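Local coordinates for ATP phosphoribosyltransferase regulatory subunit (Thermotoga maritima, PDB 1USY), which is probably required for the first step of histidine biosynthesis and may let histidine regulate ATP phosphoribosyltransferase by feedback, at residues S22-P27 and K56-H61; I113-S118 and E214-V219; K157-I162 and I179-I184. All coordinates share one frame; numbering follows the deposited sequence.

Contact 1: S22-P27 and K56-H61; sequences SPFFVP and KTVLNH
Phe24, His61 and Val26 carry this contact, in which the chain running on from strand 22-23 packs against one side of helix 54-63. With CG trans to its backbone N (chi1 175°), Phe24 sends its ring across to the helix. Val58 lays CG2 over one face, toward the rim and 3.8 Å from the centroid of the Phe24 ring, a CH-pi contact; Thr57 CG2 lies at the edge, in the ring plane, 4.0 Å from Phe24 CE2. The leading edge of Phe24 then points at the face of the His61 imidazole in an offset edge-to-face pair, centroids 5.6 Å apart and planes at 73°. Val26 and His61 approach from opposite directions, Val26 CG1 lying 3.5 Å from His61 CE1, while the second branch of Val26, CG2, meets Thr57 CG2 tip to tip at 4.0 Å. The imidazole is therefore touched by two apolar side chains; its NE2 is hydrogen-bonded to Glu30, and ND1 makes a weak hydrogen bond to Asp2 of the second subunit. Two carboxylates so close would tend to raise the affinity of this ring for a proton. Phe24 and Val58 both rest on Val73 of strand 71-83, so the cluster fastens a helix to the margin of the mixed sheet, beside the subunit interface, in the class II aminoacyl-tRNA synthetase fold.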
loop_
_atom_site.group_PDB
_atom_site.type_symbol
_atom_site.label_atom_id
_atom_site.label_comp_id
_atom_site.label_asym_id
_atom_site.label_seq_id
_atom_site.Cartn_x
_atom_site.Cartn_y
_atom_site.Cartn_z
ATOM N N SER B 22 -15.745 -33.208 4.205
ATOM C CA SER B 22 -14.944 -32.922 5.358
ATOM C C SER B 22 -14.695 -31.382 5.451
ATOM O O SER B 22 -14.714 -30.691 4.429
ATOM C CB SER B 22 -13.689 -33.804 5.282
ATOM O OG SER B 22 -12.547 -33.032 5.412
ATOM N N PRO B 23 -14.489 -30.833 6.649
ATOM C CA PRO B 23 -14.488 -29.379 6.807
ATOM C C PRO B 23 -13.232 -28.739 6.216
ATOM O O PRO B 23 -12.161 -29.333 6.183
ATOM C CB PRO B 23 -14.587 -29.177 8.323
ATOM C CG PRO B 23 -14.396 -30.563 8.956
ATOM C CD PRO B 23 -14.162 -31.534 7.901
ATOM N N PHE B 24 -13.382 -27.557 5.655
ATOM C CA PHE B 24 -12.255 -26.896 5.007
ATOM C C PHE B 24 -12.282 -25.444 5.452
ATOM O O PHE B 24 -13.085 -24.682 4.951
ATOM C CB PHE B 24 -12.388 -27.016 3.486
ATOM C CG PHE B 24 -11.340 -26.276 2.730
ATOM C CD1 PHE B 24 -10.126 -26.871 2.453
ATOM C CD2 PHE B 24 -11.558 -24.975 2.292
ATOM C CE1 PHE B 24 -9.125 -26.171 1.744
ATOM C CE2 PHE B 24 -10.585 -24.268 1.599
ATOM C CZ PHE B 24 -9.369 -24.868 1.316
ATOM N N PHE B 25 -11.436 -25.090 6.423
ATOM C CA PHE B 25 -11.351 -23.721 6.955
ATOM C C PHE B 25 -9.965 -23.159 6.791
ATOM O O PHE B 25 -9.011 -23.729 7.311
ATOM C CB PHE B 25 -11.705 -23.684 8.435
ATOM C CG PHE B 25 -13.169 -23.796 8.709
ATOM C CD1 PHE B 25 -13.815 -25.019 8.599
ATOM C CD2 PHE B 25 -13.905 -22.676 9.066
ATOM C CE1 PHE B 25 -15.196 -25.141 8.850
ATOM C CE2 PHE B 25 -15.268 -22.778 9.313
ATOM C CZ PHE B 25 -15.919 -24.054 9.211
ATOM N N VAL B 26 -9.873 -22.033 6.082
ATOM C CA VAL B 26 -8.615 -21.353 5.800
ATOM C C VAL B 26 -8.698 -19.836 5.977
ATOM O O VAL B 26 -9.768 -19.256 5.927
ATOM C CB VAL B 26 -8.096 -21.631 4.357
ATOM C CG1 VAL B 26 -7.850 -23.080 4.154
ATOM C CG2 VAL B 26 -9.065 -21.101 3.306
ATOM N N PRO B 27 -7.550 -19.198 6.218
ATOM C CA PRO B 27 -7.466 -17.743 6.286
ATOM C C PRO B 27 -8.006 -17.051 5.080
ATOM O O PRO B 27 -7.750 -17.500 3.982
ATOM C CB PRO B 27 -5.958 -17.499 6.346
ATOM C CG PRO B 27 -5.443 -18.670 7.057
ATOM C CD PRO B 27 -6.264 -19.835 6.542
ATOM N N LYS B 56 -11.876 -21.770 -6.377
ATOM C CA LYS B 56 -10.536 -21.330 -6.741
ATOM C C LYS B 56 -9.595 -21.572 -5.556
ATOM O O LYS B 56 -8.520 -22.125 -5.714
ATOM C CB LYS B 56 -10.563 -19.852 -7.139
ATOM C CG LYS B 56 -9.390 -19.358 -8.003
ATOM C CD LYS B 56 -9.766 -18.077 -8.791
ATOM C CE LYS B 56 -9.541 -18.202 -10.314
ATOM N NZ LYS B 56 -10.569 -17.423 -11.085
ATOM N N THR B 57 -10.046 -21.210 -4.361
ATOM C CA THR B 57 -9.298 -21.455 -3.131
ATOM C C THR B 57 -9.087 -22.932 -2.807
ATOM O O THR B 57 -7.996 -23.335 -2.472
ATOM C CB THR B 57 -10.010 -20.770 -1.959
ATOM O OG1 THR B 57 -9.755 -19.365 -2.023
ATOM C CG2 THR B 57 -9.405 -21.213 -0.632
ATOM N N VAL B 58 -10.136 -23.731 -2.862
ATOM C CA VAL B 58 -10.001 -25.120 -2.489
ATOM C C VAL B 58 -9.048 -25.743 -3.493
ATOM O O VAL B 58 -8.226 -26.582 -3.147
ATOM C CB VAL B 58 -11.376 -25.813 -2.443
ATOM C CG1 VAL B 58 -11.248 -27.323 -2.379
ATOM C CG2 VAL B 58 -12.209 -25.280 -1.247
ATOM N N LEU B 59 -9.102 -25.257 -4.728
ATOM C CA LEU B 59 -8.282 -25.803 -5.806
ATOM C C LEU B 59 -6.794 -25.513 -5.731
ATOM O O LEU B 59 -6.011 -26.364 -6.133
ATOM C CB LEU B 59 -8.817 -25.399 -7.171
ATOM C CG LEU B 59 -9.579 -26.554 -7.817
ATOM C CD1 LEU B 59 -10.676 -26.014 -8.678
ATOM C CD2 LEU B 59 -8.610 -27.383 -8.636
ATOM N N ASN B 60 -6.409 -24.331 -5.243
ATOM C CA ASN B 60 -5.005 -24.054 -4.967
ATOM C C ASN B 60 -4.456 -24.958 -3.874
ATOM O O ASN B 60 -3.392 -25.530 -4.031
ATOM C CB ASN B 60 -4.772 -22.587 -4.582
ATOM C CG ASN B 60 -4.698 -21.663 -5.786
ATOM O OD1 ASN B 60 -4.157 -22.022 -6.852
ATOM N ND2 ASN B 60 -5.247 -20.459 -5.628
ATOM N N HIS B 61 -5.204 -25.098 -2.781
ATOM C CA HIS B 61 -4.782 -25.910 -1.635
ATOM C C HIS B 61 -4.655 -27.406 -1.886
ATOM O O HIS B 61 -3.967 -28.097 -1.156
ATOM C CB HIS B 61 -5.715 -25.667 -0.466
ATOM C CG HIS B 61 -5.548 -24.312 0.139
ATOM N ND1 HIS B 61 -5.450 -24.111 1.496
ATOM C CD2 HIS B 61 -5.444 -23.088 -0.432
ATOM C CE1 HIS B 61 -5.305 -22.819 1.737
ATOM N NE2 HIS B 61 -5.305 -22.178 0.584
#

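Contact 2: I113-S118 and E214-V219; sequences IVESAS and EKFPTV
Val114 and Glu115 on helix 103-120 face Phe216, the residue where helix 199-215 gives up helical geometry and a type I turn, Phe216 to Val219, begins; the CA atoms of Glu115 and Phe216 are 7.8 Å apart. Phe216 lays its ring against the helix. Val114 CG1, trans to its own backbone N (chi1 166°), stands almost over the middle of one face, 3.5 Å from the centroid of the Phe216 ring and 10° off the normal, a well-centred CH-pi contact. Lys215 CG covers the opposite face toward its rim, so the ring is sandwiched between a valine methyl and the aliphatic chain of its own neighbour. In the class II synthetase-like domain this joins a helix lying on the mixed sheet to the turn that leads into 220-223, an edge strand of that sheet within the chain; Val114 and Val219 both rest on Val127 of the adjacent strand 125-131. At the end of the turn Val219 CG1 sits 4.2 Å from Ser118 CB, one helical turn beyond Val114. Glu115 offers only the start of its side chain to the aromatic ring, its CB 3.7 Å from Phe216 CE2. From there the chain runs on extended, and its OE2 forms a salt bridge with Lys15 of helix 6-16.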
loop_
_atom_site.group_PDB
_atom_site.type_symbol
_atom_site.label_atom_id
_atom_site.label_comp_id
_atom_site.label_asym_id
_atom_site.label_seq_id
_atom_site.Cartn_x
_atom_site.Cartn_y
_atom_site.Cartn_z
ATOM N N ILE B 113 -27.232 -28.913 -1.182
ATOM C CA ILE B 113 -27.465 -27.482 -1.357
ATOM C C ILE B 113 -28.978 -27.216 -1.420
ATOM O O ILE B 113 -29.485 -26.356 -0.711
ATOM C CB ILE B 113 -26.743 -26.898 -2.628
ATOM C CG1 ILE B 113 -25.211 -26.853 -2.525
ATOM C CG2 ILE B 113 -27.211 -25.469 -2.902
ATOM C CD1 ILE B 113 -24.640 -27.004 -1.201
ATOM N N VAL B 114 -29.694 -27.960 -2.262
ATOM C CA VAL B 114 -31.142 -27.772 -2.393
ATOM C C VAL B 114 -31.830 -28.031 -1.054
ATOM O O VAL B 114 -32.628 -27.190 -0.594
ATOM C CB VAL B 114 -31.775 -28.691 -3.497
ATOM C CG1 VAL B 114 -33.311 -28.751 -3.398
ATOM C CG2 VAL B 114 -31.337 -28.266 -4.893
ATOM N N GLU B 115 -31.553 -29.184 -0.433
ATOM C CA GLU B 115 -32.192 -29.504 0.852
ATOM C C GLU B 115 -31.897 -28.409 1.875
ATOM O O GLU B 115 -32.812 -27.998 2.638
ATOM C CB GLU B 115 -31.743 -30.840 1.412
ATOM C CG GLU B 115 -32.340 -31.139 2.772
ATOM C CD GLU B 115 -31.829 -32.422 3.366
ATOM O OE1 GLU B 115 -31.274 -33.245 2.625
ATOM O OE2 GLU B 115 -31.989 -32.625 4.587
ATOM N N SER B 116 -30.646 -27.934 1.870
ATOM C CA SER B 116 -30.245 -26.834 2.736
ATOM C C SER B 116 -31.016 -25.562 2.435
ATOM O O SER B 116 -31.412 -24.840 3.351
ATOM C CB SER B 116 -28.745 -26.555 2.631
ATOM O OG SER B 116 -28.032 -27.677 3.114
ATOM N N ALA B 117 -31.233 -25.284 1.157
ATOM C CA ALA B 117 -31.877 -24.024 0.782
ATOM C C ALA B 117 -33.374 -24.046 1.114
ATOM O O ALA B 117 -33.933 -23.078 1.630
ATOM C CB ALA B 117 -31.617 -23.666 -0.699
ATOM N N SER B 118 -34.009 -25.174 0.862
ATOM C CA SER B 118 -35.415 -25.279 1.164
ATOM C C SER B 118 -35.686 -25.301 2.674
ATOM O O SER B 118 -36.823 -25.116 3.100
ATOM C CB SER B 118 -36.028 -26.480 0.460
ATOM O OG SER B 118 -35.417 -27.655 0.913
ATOM N N GLU B 214 -38.328 -35.803 -7.716
ATOM C CA GLU B 214 -38.769 -36.904 -6.853
ATOM C C GLU B 214 -38.509 -36.649 -5.362
ATOM O O GLU B 214 -39.393 -36.848 -4.519
ATOM C CB GLU B 214 -38.071 -38.215 -7.131
ATOM N N LYS B 215 -37.296 -36.219 -5.074
ATOM C CA LYS B 215 -36.841 -35.971 -3.688
ATOM C C LYS B 215 -37.358 -34.636 -3.137
ATOM O O LYS B 215 -37.552 -34.490 -1.911
ATOM C CB LYS B 215 -35.318 -35.953 -3.649
ATOM C CG LYS B 215 -34.768 -35.984 -2.233
ATOM C CD LYS B 215 -34.020 -37.271 -1.901
ATOM C CE LYS B 215 -33.682 -37.357 -0.423
ATOM N NZ LYS B 215 -34.087 -36.149 0.313
ATOM N N PHE B 216 -37.618 -33.597 -3.902
ATOM C CA PHE B 216 -38.122 -32.319 -3.381
ATOM C C PHE B 216 -39.448 -31.897 -4.009
ATOM O O PHE B 216 -39.465 -31.086 -4.927
ATOM C CB PHE B 216 -37.064 -31.228 -3.561
ATOM C CG PHE B 216 -35.764 -31.581 -2.950
ATOM C CD1 PHE B 216 -34.729 -32.046 -3.734
ATOM C CD2 PHE B 216 -35.582 -31.476 -1.582
ATOM C CE1 PHE B 216 -33.502 -32.365 -3.164
ATOM C CE2 PHE B 216 -34.369 -31.798 -1.007
ATOM C CZ PHE B 216 -33.327 -32.249 -1.800
ATOM N N PRO B 217 -40.562 -32.443 -3.525
ATOM C CA PRO B 217 -41.873 -32.158 -4.140
ATOM C C PRO B 217 -42.452 -30.759 -3.844
ATOM O O PRO B 217 -43.494 -30.417 -4.428
ATOM C CB PRO B 217 -42.784 -33.258 -3.570
ATOM C CG PRO B 217 -42.102 -33.719 -2.280
ATOM C CD PRO B 217 -40.649 -33.403 -2.399
ATOM N N THR B 218 -41.811 -29.984 -2.963
ATOM C CA THR B 218 -42.237 -28.613 -2.660
ATOM C C THR B 218 -41.300 -27.554 -3.261
ATOM O O THR B 218 -41.461 -26.352 -2.989
ATOM C CB THR B 218 -42.349 -28.366 -1.130
ATOM O OG1 THR B 218 -41.031 -28.324 -0.544
ATOM C CG2 THR B 218 -43.122 -29.501 -0.398
ATOM N N VAL B 219 -40.303 -27.966 -4.039
ATOM C CA VAL B 219 -39.565 -26.960 -4.801
ATOM C C VAL B 219 -40.002 -27.070 -6.257
ATOM O O VAL B 219 -40.358 -28.123 -6.714
ATOM C CB VAL B 219 -37.982 -27.002 -4.641
ATOM C CG1 VAL B 219 -37.530 -27.544 -3.275
ATOM C CG2 VAL B 219 -37.332 -27.800 -5.748
#

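Contact 3: K157-I162 and I179-I184; sequences KNLAEI and IIEDSI. With HIS (histidine), chain N; HIS (histidine), chain M.
Lys157 stretches alongside helix 174-185, its base on Ile180 and its outer half on Ser183. Its CB packs against Ile180 CG2 at 4.0 Å and lies 4.1 Å from the carboxyl carbon C of the chain M histidine. With CG trans to the carbonyl carbon and a bend at chi3 (149°), the chain then approaches Ser183: CD comes 3.9 Å from Ser183 OG, CE also borders that hydroxyl, and NZ is 3.2 Å from the same OG. The ammonium finds its strong partner in Asp224, through a salt bridge. Ser183 OG itself donates to Ile180 O, 2.7 Å away, in the carbonyl plane and on a lone pair, at a C=O...donor angle of 134°; this bond fixes the hydroxyl that faces the lysine. Farther along, Leu159 CD2 crosses the aliphatic part of Glu181, 3.9 Å from its CG. Lys157, Leu159, Ile180 and Ile184 belong, with Tyr185, to the pocket of a bound histidine, and the chain of another protein packs on Lys157 and Ile184. Lys157 closes helix 147-156 with a Schellman motif and Asn158 is the N-cap of helix 159-168, so the junction of these two helices is pressed onto helix 174-185, while Asp224 just beyond strand 220-223 holds the lysine's far end.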
loop_
_atom_site.group_PDB
_atom_site.type_symbol
_atom_site.label_atom_id
_atom_site.label_comp_id
_atom_site.label_asym_id
_atom_site.label_seq_id
_atom_site.Cartn_x
_atom_site.Cartn_y
_atom_site.Cartn_z
ATOM N N LYS B 157 -31.376 -12.517 -22.806
ATOM C CA LYS B 157 -32.676 -12.906 -23.347
ATOM C C LYS B 157 -33.235 -11.835 -24.293
ATOM O O LYS B 157 -34.463 -11.704 -24.451
ATOM C CB LYS B 157 -33.700 -13.202 -22.245
ATOM C CG LYS B 157 -33.203 -14.036 -21.114
ATOM C CD LYS B 157 -34.351 -14.593 -20.263
ATOM C CE LYS B 157 -33.954 -15.956 -19.662
ATOM N NZ LYS B 157 -34.794 -16.476 -18.543
ATOM N N ASN B 158 -32.329 -11.065 -24.889
ATOM C CA ASN B 158 -32.654 -10.123 -25.942
ATOM C C ASN B 158 -33.228 -10.794 -27.202
ATOM O O ASN B 158 -32.639 -10.819 -28.281
ATOM C CB ASN B 158 -31.445 -9.274 -26.274
ATOM C CG ASN B 158 -31.827 -7.919 -26.820
ATOM O OD1 ASN B 158 -31.128 -6.932 -26.605
ATOM N ND2 ASN B 158 -32.937 -7.858 -27.529
ATOM N N LEU B 159 -34.429 -11.290 -27.051
ATOM C CA LEU B 159 -35.136 -11.940 -28.120
ATOM C C LEU B 159 -35.405 -11.010 -29.294
ATOM O O LEU B 159 -35.456 -11.456 -30.461
ATOM C CB LEU B 159 -36.441 -12.504 -27.592
ATOM C CG LEU B 159 -37.218 -13.207 -28.682
ATOM C CD1 LEU B 159 -36.373 -14.378 -29.262
ATOM C CD2 LEU B 159 -38.553 -13.677 -28.136
ATOM N N ALA B 160 -35.573 -9.724 -28.999
ATOM C CA ALA B 160 -35.879 -8.740 -30.054
ATOM C C ALA B 160 -34.681 -8.420 -30.976
ATOM O O ALA B 160 -34.876 -8.197 -32.182
ATOM C CB ALA B 160 -36.441 -7.458 -29.450
ATOM N N GLU B 161 -33.470 -8.384 -30.410
ATOM C CA GLU B 161 -32.255 -8.149 -31.186
ATOM C C GLU B 161 -31.882 -9.399 -31.980
ATOM O O GLU B 161 -31.293 -9.317 -33.060
ATOM C CB GLU B 161 -31.099 -7.757 -30.288
ATOM C CG GLU B 161 -29.833 -7.469 -31.070
ATOM C CD GLU B 161 -29.357 -6.057 -30.885
ATOM O OE1 GLU B 161 -28.810 -5.751 -29.790
ATOM O OE2 GLU B 161 -29.542 -5.256 -31.834
ATOM N N ILE B 162 -32.222 -10.558 -31.436
ATOM C CA ILE B 162 -32.043 -11.792 -32.182
ATOM C C ILE B 162 -32.959 -11.834 -33.413
ATOM O O ILE B 162 -32.498 -12.128 -34.506
ATOM C CB ILE B 162 -32.226 -13.022 -31.265
ATOM C CG1 ILE B 162 -30.920 -13.307 -30.531
ATOM C CG2 ILE B 162 -32.641 -14.248 -32.065
ATOM C CD1 ILE B 162 -31.115 -13.801 -29.130
ATOM N N ILE B 179 -34.630 -21.618 -27.619
ATOM C CA ILE B 179 -33.953 -21.687 -26.326
ATOM C C ILE B 179 -34.398 -20.545 -25.378
ATOM O O ILE B 179 -34.820 -20.788 -24.246
ATOM C CB ILE B 179 -32.428 -21.697 -26.585
ATOM C CG1 ILE B 179 -31.990 -23.124 -26.894
ATOM C CG2 ILE B 179 -31.636 -21.097 -25.438
ATOM C CD1 ILE B 179 -31.239 -23.767 -25.786
ATOM N N ILE B 180 -34.333 -19.311 -25.857
ATOM C CA ILE B 180 -34.785 -18.166 -25.072
ATOM C C ILE B 180 -36.274 -18.334 -24.688
ATOM O O ILE B 180 -36.602 -18.448 -23.515
ATOM C CB ILE B 180 -34.547 -16.867 -25.849
ATOM C CG1 ILE B 180 -33.053 -16.690 -26.092
ATOM C CG2 ILE B 180 -35.085 -15.699 -25.095
ATOM C CD1 ILE B 180 -32.699 -15.530 -27.007
ATOM N N GLU B 181 -37.147 -18.366 -25.687
ATOM C CA GLU B 181 -38.585 -18.558 -25.476
ATOM C C GLU B 181 -38.929 -19.761 -24.522
ATOM O O GLU B 181 -39.851 -19.692 -23.720
ATOM C CB GLU B 181 -39.284 -18.713 -26.838
ATOM C CG GLU B 181 -39.449 -17.417 -27.606
ATOM C CD GLU B 181 -40.287 -17.587 -28.851
ATOM O OE1 GLU B 181 -39.743 -18.044 -29.882
ATOM O OE2 GLU B 181 -41.502 -17.282 -28.810
ATOM N N ASP B 182 -38.170 -20.841 -24.607
ATOM C CA ASP B 182 -38.362 -21.961 -23.704
ATOM C C ASP B 182 -38.105 -21.551 -22.290
ATOM O O ASP B 182 -38.872 -21.923 -21.380
ATOM C CB ASP B 182 -37.451 -23.129 -24.069
ATOM C CG ASP B 182 -38.029 -23.974 -25.182
ATOM O OD1 ASP B 182 -37.304 -24.875 -25.685
ATOM O OD2 ASP B 182 -39.208 -23.784 -25.624
ATOM N N SER B 183 -37.046 -20.759 -22.129
ATOM C CA SER B 183 -36.548 -20.353 -20.829
ATOM C C SER B 183 -37.568 -19.402 -20.180
ATOM O O SER B 183 -37.505 -19.155 -18.957
ATOM C CB SER B 183 -35.169 -19.687 -20.987
ATOM O OG SER B 183 -35.303 -18.273 -21.173
ATOM N N ILE B 184 -38.484 -18.858 -20.993
ATOM C CA ILE B 184 -39.589 -18.083 -20.449
ATOM C C ILE B 184 -40.853 -18.907 -20.203
ATOM O O ILE B 184 -41.442 -18.824 -19.119
ATOM C CB ILE B 184 -39.944 -16.815 -21.299
ATOM C CG1 ILE B 184 -38.808 -15.786 -21.267
ATOM C CG2 ILE B 184 -41.166 -16.096 -20.688
ATOM C CD1 ILE B 184 -38.444 -15.284 -22.615
HETATM C C HIS N . -26.748 -4.670 -27.495
HETATM O O HIS N . -26.017 -3.679 -27.263
HETATM C CB HIS N . -27.763 -3.300 -29.250
HETATM C CG HIS N . -27.976 -2.383 -28.102
HETATM N ND1 HIS N . -29.068 -1.545 -28.027
HETATM C CD2 HIS N . -27.240 -2.196 -26.991
HETATM C CE1 HIS N . -28.978 -0.881 -26.893
HETATM N NE2 HIS N . -27.889 -1.260 -26.261
HETATM O OXT HIS N . -26.589 -5.643 -26.775
HETATM C CA HIS M . -38.168 -12.170 -22.070
HETATM C C HIS M . -37.443 -12.057 -23.416
HETATM C CB HIS M . -39.327 -11.143 -21.961
HETATM C CG HIS M . -40.484 -11.417 -22.878
HETATM N ND1 HIS M . -40.361 -12.117 -24.061
HETATM C CD2 HIS M . -41.790 -11.069 -22.788
HETATM C CE1 HIS M . -41.540 -12.200 -24.649
HETATM N NE2 HIS M . -42.424 -11.574 -23.894
#

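Overall arrangement
From the N terminus, contact 1 closes first: the chain leaves strand 22-23, makes the small three-stranded antiparallel sheet, and returns in helix 54-63. Only afterwards does 113-118, on helix 103-120, open the long loop of contact 2, which shuts at 214-219. Contact 3 is nested inside that loop and ties the start of helix 159-168 to helix 174-185, in the helical part bearing the histidine pocket. Contacts 1 and 2 serve opposite ends of the mixed sheet, whose outermost strands within this chain are 22-23 and 220-223. None touch: the nearest atoms of contacts 1 and 2 are about 12 Å apart, and contacts 1 and 3 lie on opposite sides of the chain's centre.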